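Local coordinates for protein exodeoxyribonuclease III (Archaeoglobus fulgidus, PDB 2VOA) that cleaves DNA at abasic sites as an AP endonuclease and probably also acts as a magnesium- or manganese-dependent 3'-5' exonuclease on double-stranded DNA, at residues 17-20 and 21-25; 94-98 and 99-103; 125-128 and 129-133; 155-159 and 160-164; 190-194 and 195-199. The protein carries 1 engineered substitution. All coordinates share one frame; numbering follows the deposited sequence.

In the fold
The five contacts are strung in series along one chain with the DNase I-like fold of two mixed beta sheets. Contact 1 lies on helix 16-26, against one sheet, and contact 3 on helix 115-134, against the other; their centres are about 33 Å apart. Contact 2, a hairpin of the second sheet, touches contact 3, Ile102 CG1 lying 4.2 Å from Leu131 CD2. Contact 4, in a surface loop, and contact 5, at the end of helix 187-191, meet where His157 CA comes 3.5 Å from Tyr198 OH. Contact 1 comes within about 6 Å of the bound nucleic acid, nearest atoms counted, and Ile197 of contact 5 lies about 9 Å, side chain to side chain, from Asp218, predicted to matter for catalysis.

Contact 1 of 5, residues 17-20 and 21-25; sequences HIVI and PWLKE
Ile18, Val19 and Ile20 each accept a backbone hydrogen bond from the residue four places on, so that 17-20 and 21-25 form continuous turns of helix 16-26, the helix of a beta-alpha-beta unit between strands 2-8 and 30-34. The bonds run from Trp22 N to Ile18 O (3.0 Å), Leu23 N to Val19 O (2.8 Å) and Lys24 N to Ile20 O (3.0 Å). One link is missing from the series, because Pro21 has no N-H to give, and the helix kinks there. The proline ring fills the place instead, a knob set among His17, Ile18, Val19 and Ile20.

On the buried side, Val19 and Leu23 lie alongside each other and point the same way, with Val19 CG1 4.0 Å from Leu23 CD1. Both also pack on Leu31 of the neighbouring strand and on Phe48 of helix 45-49. Trp22 has CG anti to its backbone N (chi1 -171°), which carries the indole away from the preceding turn to touch Ala5 and Leu31; its NE1 is hydrogen-bonded to Asp236. The imidazole of His17 leaves the turn as well, its NE2 hydrogen-bonded to the carbonyl of Glu243. At the kink itself the proline CG rests against the carbonyl that lacks its usual amide partner, Pro21 CG lying 3.3 Å from His17 O.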
# COMPACT_ATOMS: atom_id res chain seq x y z
N HIS A 17 -4.88 8.24 -6.47
CA HIS A 17 -3.64 8.97 -6.65
C HIS A 17 -3.25 9.07 -8.13
O HIS A 17 -2.39 9.88 -8.48
CB HIS A 17 -2.50 8.33 -5.85
CG HIS A 17 -2.09 6.99 -6.39
ND1 HIS A 17 -2.82 5.84 -6.17
CD2 HIS A 17 -1.03 6.63 -7.16
CE1 HIS A 17 -2.22 4.82 -6.77
NE2 HIS A 17 -1.13 5.28 -7.37
N ILE A 18 -3.86 8.22 -8.97
CA ILE A 18 -3.69 8.27 -10.42
C ILE A 18 -4.86 9.02 -11.05
O ILE A 18 -4.65 9.97 -11.80
CB ILE A 18 -3.65 6.84 -11.09
CG1 ILE A 18 -2.48 6.00 -10.55
CG2 ILE A 18 -3.57 6.95 -12.60
CD1 ILE A 18 -1.10 6.60 -10.82
N VAL A 19 -6.08 8.59 -10.74
CA VAL A 19 -7.27 9.03 -11.49
C VAL A 19 -7.51 10.53 -11.29
O VAL A 19 -7.74 11.27 -12.25
CB VAL A 19 -8.52 8.23 -11.06
CG1 VAL A 19 -9.81 8.84 -11.66
CG2 VAL A 19 -8.37 6.76 -11.44
N ILE A 20 -7.45 10.98 -10.05
CA ILE A 20 -7.76 12.38 -9.76
C ILE A 20 -6.76 13.36 -10.45
O ILE A 20 -7.20 14.25 -11.19
CB ILE A 20 -7.95 12.63 -8.23
CG1 ILE A 20 -9.11 11.75 -7.68
CG2 ILE A 20 -8.18 14.14 -7.91
CD1 ILE A 20 -10.47 11.92 -8.42
N PRO A 21 -5.44 13.18 -10.25
CA PRO A 21 -4.49 14.02 -11.03
C PRO A 21 -4.64 13.87 -12.56
O PRO A 21 -4.46 14.84 -13.32
CB PRO A 21 -3.12 13.50 -10.58
CG PRO A 21 -3.37 12.95 -9.19
CD PRO A 21 -4.72 12.30 -9.30
N TRP A 22 -4.98 12.66 -13.01
CA TRP A 22 -5.13 12.43 -14.44
C TRP A 22 -6.32 13.27 -14.97
O TRP A 22 -6.21 13.89 -16.03
CB TRP A 22 -5.28 10.94 -14.76
CG TRP A 22 -5.22 10.64 -16.23
CD1 TRP A 22 -4.11 10.37 -16.98
CD2 TRP A 22 -6.33 10.64 -17.13
NE1 TRP A 22 -4.45 10.19 -18.30
CE2 TRP A 22 -5.81 10.32 -18.42
CE3 TRP A 22 -7.71 10.84 -16.98
CZ2 TRP A 22 -6.64 10.22 -19.56
CZ3 TRP A 22 -8.53 10.73 -18.11
CH2 TRP A 22 -7.99 10.44 -19.38
N LEU A 23 -7.43 13.30 -14.22
CA LEU A 23 -8.59 14.13 -14.60
C LEU A 23 -8.24 15.63 -14.59
O LEU A 23 -8.64 16.38 -15.48
CB LEU A 23 -9.80 13.86 -13.70
CG LEU A 23 -10.56 12.55 -13.96
CD1 LEU A 23 -11.51 12.25 -12.83
CD2 LEU A 23 -11.30 12.59 -15.29
N LYS A 24 -7.49 16.05 -13.58
CA LYS A 24 -7.06 17.45 -13.52
C LYS A 24 -6.22 17.85 -14.74
O LYS A 24 -6.36 18.96 -15.25
CB LYS A 24 -6.33 17.72 -12.20
CG LYS A 24 -7.28 18.10 -11.08
CD LYS A 24 -6.61 19.03 -10.06
CE LYS A 24 -7.58 20.12 -9.54
NZ LYS A 24 -7.29 20.55 -8.12
N GLU A 25 -5.37 16.94 -15.20
CA GLU A 25 -4.43 17.22 -16.30
C GLU A 25 -5.13 17.18 -17.65
O GLU A 25 -4.94 18.09 -18.47
CB GLU A 25 -3.26 16.22 -16.28
CG GLU A 25 -2.29 16.28 -17.49
CD GLU A 25 -1.50 17.60 -17.62
OE1 GLU A 25 -1.24 18.27 -16.60
OE2 GLU A 25 -1.11 17.96 -18.75

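Contact 2 of 5, residues 94-98 and 99-103; sequences AKIAG and IDVIN
Four backbone hydrogen bonds tie Ala94 and Ile96 to Val101 and Ile99. The outer pair runs from Ala94 N to Val101 O (3.0 Å) and from Val101 N to Ala94 O (2.9 Å). The inner pair, Ile96 N to Ile99 O and Ile99 N to Ile96 O, is equally short at 2.9 Å each. These are the two hydrogen-bonded pairs of an antiparallel beta hairpin, with Lys95 and Asp100 as the non-hydrogen-bonded pair between them. A type I' turn from Ile96 to Ile99 closes the hairpin, with Ala97 and Gly98 at its corners. The bond that shuts the turn is bent at the acceptor: Ile99 N sits well above the carbonyl plane of Ile96, 57° out of it. In the rung between, Lys95 CA makes a CA-H...O contact with Ile99 O at 3.4 Å.

The two faces differ in character. Lys95 and Asp100 share one, where the carboxylate of Asp100 forms a salt bridge with Arg93. Ala94, Ile96, Ile99 and Val101 share the other, buried face, from which Ile96 and Val101 pack on strands 30-34 and 63-70 of the other sheet. Here Ile96 CD1 approaches Val101 CG2 diagonally, at 4.3 Å. Val101 CG1 stands anti to the backbone N (chi1 -180°), which leaves CG2 as the branch facing Ile96.

The chemistry is thus divided: main-chain bonds set the register of the hairpin, charge gathers on one face, and the aliphatic face joins the hydrophobic interior between the two sheets of the fold.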
# COMPACT_ATOMS: atom_id res chain seq x y z
N ALA A 94 -25.77 6.14 -19.16
CA ALA A 94 -26.29 7.46 -18.84
C ALA A 94 -26.28 8.32 -20.08
O ALA A 94 -25.48 8.11 -20.98
CB ALA A 94 -25.46 8.12 -17.73
N LYS A 95 -27.17 9.31 -20.12
CA LYS A 95 -27.07 10.37 -21.10
C LYS A 95 -26.24 11.49 -20.44
O LYS A 95 -26.63 12.04 -19.39
CB LYS A 95 -28.46 10.89 -21.46
CG LYS A 95 -28.49 11.84 -22.67
CD LYS A 95 -29.89 12.42 -22.80
CE LYS A 95 -30.05 13.30 -24.04
NZ LYS A 95 -29.62 12.57 -25.26
N ILE A 96 -25.10 11.81 -21.04
CA ILE A 96 -24.17 12.80 -20.48
C ILE A 96 -23.80 13.81 -21.56
O ILE A 96 -23.26 13.41 -22.60
CB ILE A 96 -22.88 12.13 -19.94
CG1 ILE A 96 -23.26 11.09 -18.88
CG2 ILE A 96 -21.93 13.15 -19.37
CD1 ILE A 96 -22.13 10.19 -18.43
N ALA A 97 -24.12 15.08 -21.30
CA ALA A 97 -23.82 16.16 -22.26
C ALA A 97 -24.33 15.79 -23.67
O ALA A 97 -23.65 16.00 -24.67
CB ALA A 97 -22.31 16.44 -22.28
N GLY A 98 -25.52 15.21 -23.73
CA GLY A 98 -26.14 14.87 -25.00
C GLY A 98 -25.67 13.56 -25.63
O GLY A 98 -26.18 13.19 -26.68
N ILE A 99 -24.72 12.87 -25.00
CA ILE A 99 -24.14 11.60 -25.51
C ILE A 99 -24.73 10.40 -24.76
O ILE A 99 -24.74 10.39 -23.53
CB ILE A 99 -22.57 11.55 -25.33
CG1 ILE A 99 -21.91 12.87 -25.80
CG2 ILE A 99 -21.96 10.33 -26.08
CD1 ILE A 99 -22.10 13.12 -27.31
N ASP A 100 -25.23 9.40 -25.49
CA ASP A 100 -25.71 8.16 -24.87
C ASP A 100 -24.46 7.33 -24.58
O ASP A 100 -23.79 6.89 -25.53
CB ASP A 100 -26.63 7.42 -25.83
CG ASP A 100 -27.19 6.10 -25.27
OD1 ASP A 100 -27.80 5.36 -26.08
OD2 ASP A 100 -27.01 5.78 -24.08
N VAL A 101 -24.13 7.16 -23.31
CA VAL A 101 -22.88 6.47 -22.91
C VAL A 101 -23.18 5.13 -22.28
O VAL A 101 -23.92 5.05 -21.30
CB VAL A 101 -22.07 7.31 -21.88
CG1 VAL A 101 -20.77 6.56 -21.49
CG2 VAL A 101 -21.72 8.69 -22.48
N ILE A 102 -22.58 4.09 -22.84
CA ILE A 102 -22.75 2.72 -22.28
C ILE A 102 -21.36 2.20 -21.88
O ILE A 102 -20.50 2.04 -22.73
CB ILE A 102 -23.38 1.73 -23.30
CG1 ILE A 102 -24.62 2.33 -23.99
CG2 ILE A 102 -23.71 0.40 -22.60
CD1 ILE A 102 -24.37 2.82 -25.43
N ASN A 103 -21.16 1.94 -20.59
CA ASN A 103 -19.86 1.53 -20.05
C ASN A 103 -19.95 0.09 -19.56
O ASN A 103 -20.69 -0.20 -18.63
CB ASN A 103 -19.48 2.45 -18.89
CG ASN A 103 -18.20 2.02 -18.17
OD1 ASN A 103 -17.38 1.25 -18.70
ND2 ASN A 103 -17.99 2.61 -16.96

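Contact 3 of 5, residues 125-128 and 129-133; sequences ERLY and HYLQK
His129 is gripped from two directions by side chains of the preceding helical turn: Glu125 holds the edge of its imidazole while Tyr128 comes over a face. At the edge, His129 NE2 donates to Glu125 OE1 at 2.8 Å, with an N-H...O angle of 143°. The oxygen lies close to the imidazole plane, yet the nitrogen meets it from above the carboxylate, 62° out of that plane. A bend in Glu125 at its second torsion brings the acid round to the ring. Its other oxygen, OE2, forms a salt bridge with Lys178, so both carboxylate oxygens are engaged.

Tyr128 and His129 make a T-shaped pair, centroids 4.9 Å apart and planes at 85°. The tyrosine presents its edge, and CD1 stands over the centre of the imidazole. Tyr128 also receives a cation-pi contact from Lys178, the same lysine that pairs with Glu125.

All this lies on helix 115-134, which crosses between strands 99-105 and 141-144 in a beta-alpha-beta unit. Its regular i to i+4 bonds include His129 N to Glu125 O at 3.2 Å, so one residue pair is linked through both main chain and side chains.

The buried side of the helix is aliphatic and aromatic. Leu127 CG lies 3.8 Å from Leu131 CD1, and both leucines pack on Trp143 and Ile179. Leu127 CD1 also touches Tyr130 CD2 at 4.1 Å; the tyrosine hydroxyl reaches on to a hydrogen bond with Arg93.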
# COMPACT_ATOMS: atom_id res chain seq x y z
N GLU A 125 -23.64 -12.14 -26.32
CA GLU A 125 -24.87 -12.32 -27.10
C GLU A 125 -26.00 -11.44 -26.51
O GLU A 125 -26.76 -10.78 -27.24
CB GLU A 125 -25.29 -13.79 -27.12
CG GLU A 125 -26.67 -14.07 -27.74
CD GLU A 125 -26.73 -13.89 -29.26
OE1 GLU A 125 -27.83 -14.11 -29.84
OE2 GLU A 125 -25.69 -13.57 -29.89
N ARG A 126 -26.12 -11.44 -25.19
CA ARG A 126 -27.12 -10.59 -24.53
C ARG A 126 -26.84 -9.12 -24.83
O ARG A 126 -27.78 -8.37 -25.12
CB ARG A 126 -27.15 -10.86 -23.03
CG ARG A 126 -27.71 -12.24 -22.68
CD ARG A 126 -28.18 -12.25 -21.24
NE ARG A 126 -27.09 -12.22 -20.27
CZ ARG A 126 -27.18 -11.66 -19.06
NH1 ARG A 126 -28.30 -11.07 -18.69
NH2 ARG A 126 -26.15 -11.68 -18.23
N LEU A 127 -25.56 -8.74 -24.81
CA LEU A 127 -25.18 -7.34 -25.05
C LEU A 127 -25.55 -6.94 -26.47
O LEU A 127 -26.01 -5.82 -26.72
CB LEU A 127 -23.68 -7.15 -24.80
CG LEU A 127 -23.19 -5.71 -24.96
CD1 LEU A 127 -23.95 -4.79 -24.02
CD2 LEU A 127 -21.70 -5.64 -24.66
N TYR A 128 -25.34 -7.85 -27.42
CA TYR A 128 -25.79 -7.62 -28.80
C TYR A 128 -27.27 -7.23 -28.87
O TYR A 128 -27.63 -6.19 -29.44
CB TYR A 128 -25.53 -8.89 -29.66
CG TYR A 128 -26.11 -8.78 -31.06
CD1 TYR A 128 -27.37 -9.31 -31.36
CD2 TYR A 128 -25.41 -8.11 -32.08
CE1 TYR A 128 -27.91 -9.20 -32.65
CE2 TYR A 128 -25.94 -7.99 -33.37
CZ TYR A 128 -27.20 -8.53 -33.64
OH TYR A 128 -27.74 -8.44 -34.89
N HIS A 129 -28.13 -8.04 -28.27
CA HIS A 129 -29.57 -7.78 -28.34
C HIS A 129 -29.94 -6.51 -27.58
O HIS A 129 -30.81 -5.74 -28.04
CB HIS A 129 -30.34 -9.02 -27.90
CG HIS A 129 -30.18 -10.15 -28.86
ND1 HIS A 129 -30.71 -10.11 -30.14
CD2 HIS A 129 -29.53 -11.33 -28.77
CE1 HIS A 129 -30.41 -11.23 -30.78
NE2 HIS A 129 -29.69 -11.98 -29.97
N TYR A 130 -29.25 -6.27 -26.48
CA TYR A 130 -29.48 -5.07 -25.66
C TYR A 130 -29.18 -3.79 -26.45
O TYR A 130 -30.01 -2.85 -26.48
CB TYR A 130 -28.68 -5.17 -24.35
CG TYR A 130 -28.68 -3.90 -23.51
CD1 TYR A 130 -29.75 -3.58 -22.67
CD2 TYR A 130 -27.59 -3.03 -23.55
CE1 TYR A 130 -29.72 -2.39 -21.88
CE2 TYR A 130 -27.56 -1.86 -22.79
CZ TYR A 130 -28.61 -1.57 -21.96
OH TYR A 130 -28.57 -0.40 -21.20
N LEU A 131 -28.02 -3.75 -27.10
CA LEU A 131 -27.63 -2.57 -27.89
C LEU A 131 -28.43 -2.43 -29.18
O LEU A 131 -28.78 -1.33 -29.57
CB LEU A 131 -26.14 -2.62 -28.19
CG LEU A 131 -25.29 -2.55 -26.92
CD1 LEU A 131 -23.84 -2.84 -27.29
CD2 LEU A 131 -25.43 -1.22 -26.15
N GLN A 132 -28.72 -3.55 -29.84
CA GLN A 132 -29.58 -3.53 -31.03
C GLN A 132 -30.95 -2.89 -30.70
O GLN A 132 -31.52 -2.15 -31.52
CB GLN A 132 -29.79 -4.95 -31.56
CG GLN A 132 -30.57 -5.02 -32.85
CD GLN A 132 -30.76 -6.45 -33.31
OE1 GLN A 132 -31.16 -7.33 -32.54
NE2 GLN A 132 -30.51 -6.68 -34.60
N LYS A 133 -31.46 -3.19 -29.51
CA LYS A 133 -32.78 -2.76 -29.08
C LYS A 133 -32.81 -1.29 -28.65
O LYS A 133 -33.82 -0.59 -28.86
CB LYS A 133 -33.27 -3.67 -27.94
CG LYS A 133 -34.42 -3.15 -27.11
CD LYS A 133 -34.86 -4.21 -26.11
CE LYS A 133 -35.26 -3.57 -24.80
NZ LYS A 133 -35.66 -4.61 -23.80

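Contact 4 of 5, residues 155-159 and 160-164; sequences DVHSP and DKLKN
Leu162 folds back over Ser158 and Val156, packing across a compact turn in the long surface loop that joins strand 141-144 to helix 170-180 of the DNase I-like fold. Its CB lies 3.7 Å from Ser158 O, and CG is closer to the same carbonyl oxygen at 3.4 Å. CD1 then reaches furthest back along the chain: it passes Ser158 O and comes to rest 3.8 Å from Val156 CB, the two side chains sliding past each other in opposite directions. The same methyl also lies over one face of the His157 ring, toward its rim, 4.2 Å from CE1. Leucine CG is anti to the carbonyl carbon (chi1 -67°), an orientation that sends the branch back over the preceding residues.

The histidine has further partners. Its ND1 and Ser158 OG share a hydrogen bond of 2.8 Å, with the hydroxyl at the ring edge and in its plane, and Trp215 forms an edge-to-face pair with the imidazole. Trp215 touches Val156 as well, which ties this patch to the loop preceding strand 218-222.

The turn itself is held by carbonyl oxygens. Lys161 N donates to Ser158 O at 2.9 Å, while Leu162 N makes only a weak bond to Pro159 O. That second oxygen has a stronger partner in a side chain: Lys163, bent at chi2, curls back until its ammonium group stands above the carbonyl plane, with Lys163 NZ 2.8 Å from Pro159 O.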
# COMPACT_ATOMS: atom_id res chain seq x y z
N ASP A 155 -4.16 -6.55 -32.00
CA ASP A 155 -4.54 -6.22 -30.62
C ASP A 155 -3.86 -7.07 -29.55
O ASP A 155 -4.09 -6.85 -28.35
CB ASP A 155 -6.07 -6.30 -30.45
CG ASP A 155 -6.80 -5.30 -31.32
OD1 ASP A 155 -7.55 -5.74 -32.21
OD2 ASP A 155 -6.59 -4.07 -31.12
N VAL A 156 -3.03 -8.01 -29.96
CA VAL A 156 -2.30 -8.87 -29.02
C VAL A 156 -0.82 -8.97 -29.45
O VAL A 156 -0.49 -8.87 -30.65
CB VAL A 156 -2.92 -10.32 -28.88
CG1 VAL A 156 -4.38 -10.27 -28.43
CG2 VAL A 156 -2.76 -11.15 -30.15
N HIS A 157 0.06 -9.16 -28.48
CA HIS A 157 1.49 -9.23 -28.81
C HIS A 157 1.92 -10.48 -29.60
O HIS A 157 2.89 -10.43 -30.37
CB HIS A 157 2.35 -9.06 -27.54
CG HIS A 157 2.07 -10.08 -26.48
ND1 HIS A 157 2.48 -11.39 -26.58
CD2 HIS A 157 1.43 -9.98 -25.29
CE1 HIS A 157 2.09 -12.06 -25.50
NE2 HIS A 157 1.46 -11.22 -24.70
N SER A 158 1.21 -11.59 -29.41
CA SER A 158 1.60 -12.90 -29.98
C SER A 158 0.38 -13.69 -30.49
O SER A 158 -0.00 -14.71 -29.89
CB SER A 158 2.36 -13.75 -28.95
OG SER A 158 3.52 -13.08 -28.49
N PRO A 159 -0.24 -13.22 -31.58
CA PRO A 159 -1.49 -13.84 -32.04
C PRO A 159 -1.35 -15.35 -32.29
O PRO A 159 -2.27 -16.11 -32.02
CB PRO A 159 -1.81 -13.10 -33.36
CG PRO A 159 -0.60 -12.30 -33.70
CD PRO A 159 0.15 -12.06 -32.41
N ASP A 160 -0.18 -15.76 -32.77
CA ASP A 160 0.11 -17.15 -33.08
C ASP A 160 0.02 -18.08 -31.87
O ASP A 160 -0.23 -19.29 -32.02
CB ASP A 160 1.49 -17.27 -33.75
CG ASP A 160 2.61 -16.55 -32.97
OD1 ASP A 160 2.42 -15.38 -32.52
OD2 ASP A 160 3.70 -17.15 -32.83
N LYS A 161 0.26 -17.53 -30.68
CA LYS A 161 0.35 -18.29 -29.42
C LYS A 161 -0.90 -18.23 -28.55
O LYS A 161 -1.02 -18.98 -27.57
CB LYS A 161 1.54 -17.78 -28.59
CG LYS A 161 2.91 -17.93 -29.28
CD LYS A 161 3.27 -19.38 -29.56
CE LYS A 161 4.30 -19.47 -30.68
NZ LYS A 161 4.46 -20.86 -31.20
N LEU A 162 -1.84 -17.35 -28.91
CA LEU A 162 -2.92 -16.99 -27.99
C LEU A 162 -4.32 -17.47 -28.43
O LEU A 162 -5.34 -16.98 -27.93
CB LEU A 162 -2.90 -15.47 -27.74
CG LEU A 162 -1.67 -14.95 -26.97
CD1 LEU A 162 -1.54 -13.43 -27.08
CD2 LEU A 162 -1.68 -15.39 -25.49
N LYS A 163 -4.35 -18.45 -29.34
CA LYS A 163 -5.61 -19.00 -29.89
C LYS A 163 -6.57 -19.56 -28.83
O LYS A 163 -7.78 -19.55 -29.01
CB LYS A 163 -5.33 -20.14 -30.89
CG LYS A 163 -4.40 -19.81 -32.06
CD LYS A 163 -4.71 -18.47 -32.68
CE LYS A 163 -3.87 -18.25 -33.93
NZ LYS A 163 -3.80 -16.80 -34.25
N ASN A 164 -6.01 -20.09 -27.74
CA ASN A 164 -6.85 -20.68 -26.70
C ASN A 164 -7.02 -19.76 -25.51
O ASN A 164 -7.56 -20.16 -24.47
CB ASN A 164 -6.30 -22.04 -26.25
CG ASN A 164 -6.76 -23.18 -27.14
OD1 ASN A 164 -7.50 -22.99 -28.12
ND2 ASN A 164 -6.32 -24.38 -26.80

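Contact 5 of 5, residues 190-194 and 195-199; sequences KIHPN and ERIYT
His192 and Glu195 face each other across a turn with their flat groups steeply inclined, the imidazole and carboxylate planes 74° apart. His192 ND1 donates to Glu195 OE1 at 2.8 Å, and the N-H...O angle of 143° shows that the bond is bent. The oxygen lies near the edge of the imidazole, tilted somewhat from its plane, while the nitrogen meets it from above the carboxylate. Glu195 gets there as an extended chain, with CG anti to the backbone N (chi1 -173°) and no bend until the acid is reached. The same oxygen takes a second bond: a water molecule donates to Glu195 OE1 and to Pro193 O, at 2.8 Å each, and so bridges the carboxylate to the middle of the turn. Two donors on OE1 should limit rotation of the acid group.

Ile197 approaches the histidine differently, its side chain lying at about a right angle to it. Its CD1 is 3.5 Å from His192 CB and 3.6 Å from His192 CG, an aliphatic contact at the base of the ring. Ile197 also packs on Ala235 of strand 230-235.

Arg189 reinforces the backbone by hydrogen bonding through NH1 to the carbonyls of both His192 and Glu195. The whole is a type II beta turn from His192 to Glu195, entered directly from the end of helix 187-191 and cross-braced by a histidine-carboxylate hydrogen bond between its first and last residues.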
# COMPACT_ATOMS: atom_id res chain seq x y z
N LYS A 190 -9.72 3.85 -36.46
CA LYS A 190 -9.87 4.96 -37.42
C LYS A 190 -8.58 5.80 -37.47
O LYS A 190 -8.11 6.19 -38.56
CB LYS A 190 -11.05 5.85 -37.01
CG LYS A 190 -11.36 6.98 -37.99
CD LYS A 190 -12.46 7.95 -37.51
CE LYS A 190 -12.78 8.91 -38.65
NZ LYS A 190 -13.12 10.26 -38.13
N ILE A 191 -8.01 6.07 -36.30
CA ILE A 191 -6.89 7.00 -36.17
C ILE A 191 -5.54 6.29 -36.31
O ILE A 191 -4.60 6.85 -36.88
CB ILE A 191 -6.96 7.76 -34.80
CG1 ILE A 191 -8.29 8.51 -34.66
CG2 ILE A 191 -5.79 8.76 -34.66
CD1 ILE A 191 -8.61 9.52 -35.82
N HIS A 192 -5.48 5.07 -35.75
CA HIS A 192 -4.24 4.29 -35.66
C HIS A 192 -4.45 2.87 -36.17
O HIS A 192 -4.28 1.91 -35.43
CB HIS A 192 -3.74 4.24 -34.22
CG HIS A 192 -3.25 5.56 -33.72
ND1 HIS A 192 -2.06 6.12 -34.13
CD2 HIS A 192 -3.80 6.44 -32.85
CE1 HIS A 192 -1.89 7.28 -33.52
NE2 HIS A 192 -2.93 7.49 -32.73
N PRO A 193 -4.79 2.74 -37.46
CA PRO A 193 -4.98 1.40 -38.00
C PRO A 193 -3.67 0.61 -38.00
O PRO A 193 -2.58 1.18 -38.20
CB PRO A 193 -5.41 1.67 -39.46
CG PRO A 193 -4.80 3.03 -39.78
CD PRO A 193 -4.97 3.79 -38.49
N ASN A 194 -3.77 -0.70 -37.75
CA ASN A 194 -2.61 -1.60 -37.90
C ASN A 194 -1.34 -1.18 -37.17
O ASN A 194 -0.24 -1.27 -37.71
CB ASN A 194 -2.33 -1.83 -39.39
CG ASN A 194 -3.49 -2.48 -40.09
OD1 ASN A 194 -4.17 -3.31 -39.50
ND2 ASN A 194 -3.75 -2.08 -41.31
N GLU A 195 -1.52 -0.71 -35.94
CA GLU A 195 -0.41 -0.18 -35.15
C GLU A 195 -0.46 -0.80 -33.76
O GLU A 195 -1.53 -0.93 -33.16
CB GLU A 195 -0.52 1.34 -35.08
CG GLU A 195 0.66 2.06 -34.44
CD GLU A 195 0.49 3.59 -34.45
OE1 GLU A 195 -0.38 4.11 -35.18
OE2 GLU A 195 1.23 4.25 -33.70
N ARG A 196 0.70 -1.22 -33.27
CA ARG A 196 0.79 -1.85 -31.96
C ARG A 196 0.59 -0.80 -30.89
O ARG A 196 1.48 0.06 -30.68
CB ARG A 196 2.15 -2.52 -31.79
CG ARG A 196 2.34 -3.76 -32.67
CD ARG A 196 3.77 -4.25 -32.55
NE ARG A 196 4.67 -3.22 -33.04
CZ ARG A 196 5.99 -3.22 -32.86
NH1 ARG A 196 6.58 -4.19 -32.18
NH2 ARG A 196 6.71 -2.23 -33.35
N ILE A 197 -0.58 -0.85 -30.27
CA ILE A 197 -0.99 0.05 -29.18
C ILE A 197 -1.70 -0.83 -28.17
O ILE A 197 -2.68 -1.49 -28.51
CB ILE A 197 -1.96 1.13 -29.67
CG1 ILE A 197 -1.28 2.02 -30.72
CG2 ILE A 197 -2.47 1.98 -28.45
CD1 ILE A 197 -2.18 3.07 -31.32
N TYR A 198 -1.21 -0.83 -26.92
CA TYR A 198 -1.75 -1.73 -25.90
C TYR A 198 -2.32 -0.92 -24.75
O TYR A 198 -1.78 0.13 -24.41
CB TYR A 198 -0.70 -2.73 -25.41
CG TYR A 198 -0.12 -3.55 -26.52
CD1 TYR A 198 1.26 -3.59 -26.71
CD2 TYR A 198 -0.95 -4.26 -27.41
CE1 TYR A 198 1.83 -4.35 -27.73
CE2 TYR A 198 -0.38 -5.03 -28.44
CZ TYR A 198 1.00 -5.04 -28.61
OH TYR A 198 1.56 -5.79 -29.63
N THR A 199 -3.44 -1.39 -24.22
CA THR A 199 -4.12 -0.74 -23.11
C THR A 199 -3.97 -1.55 -21.81
O THR A 199 -4.55 -1.20 -20.78
CB THR A 199 -5.62 -0.50 -23.42
OG1 THR A 199 -6.24 -1.73 -23.83
CG2 THR A 199 -5.79 0.58 -24.51
O HOH W 1 -1.60 3.78 -37.73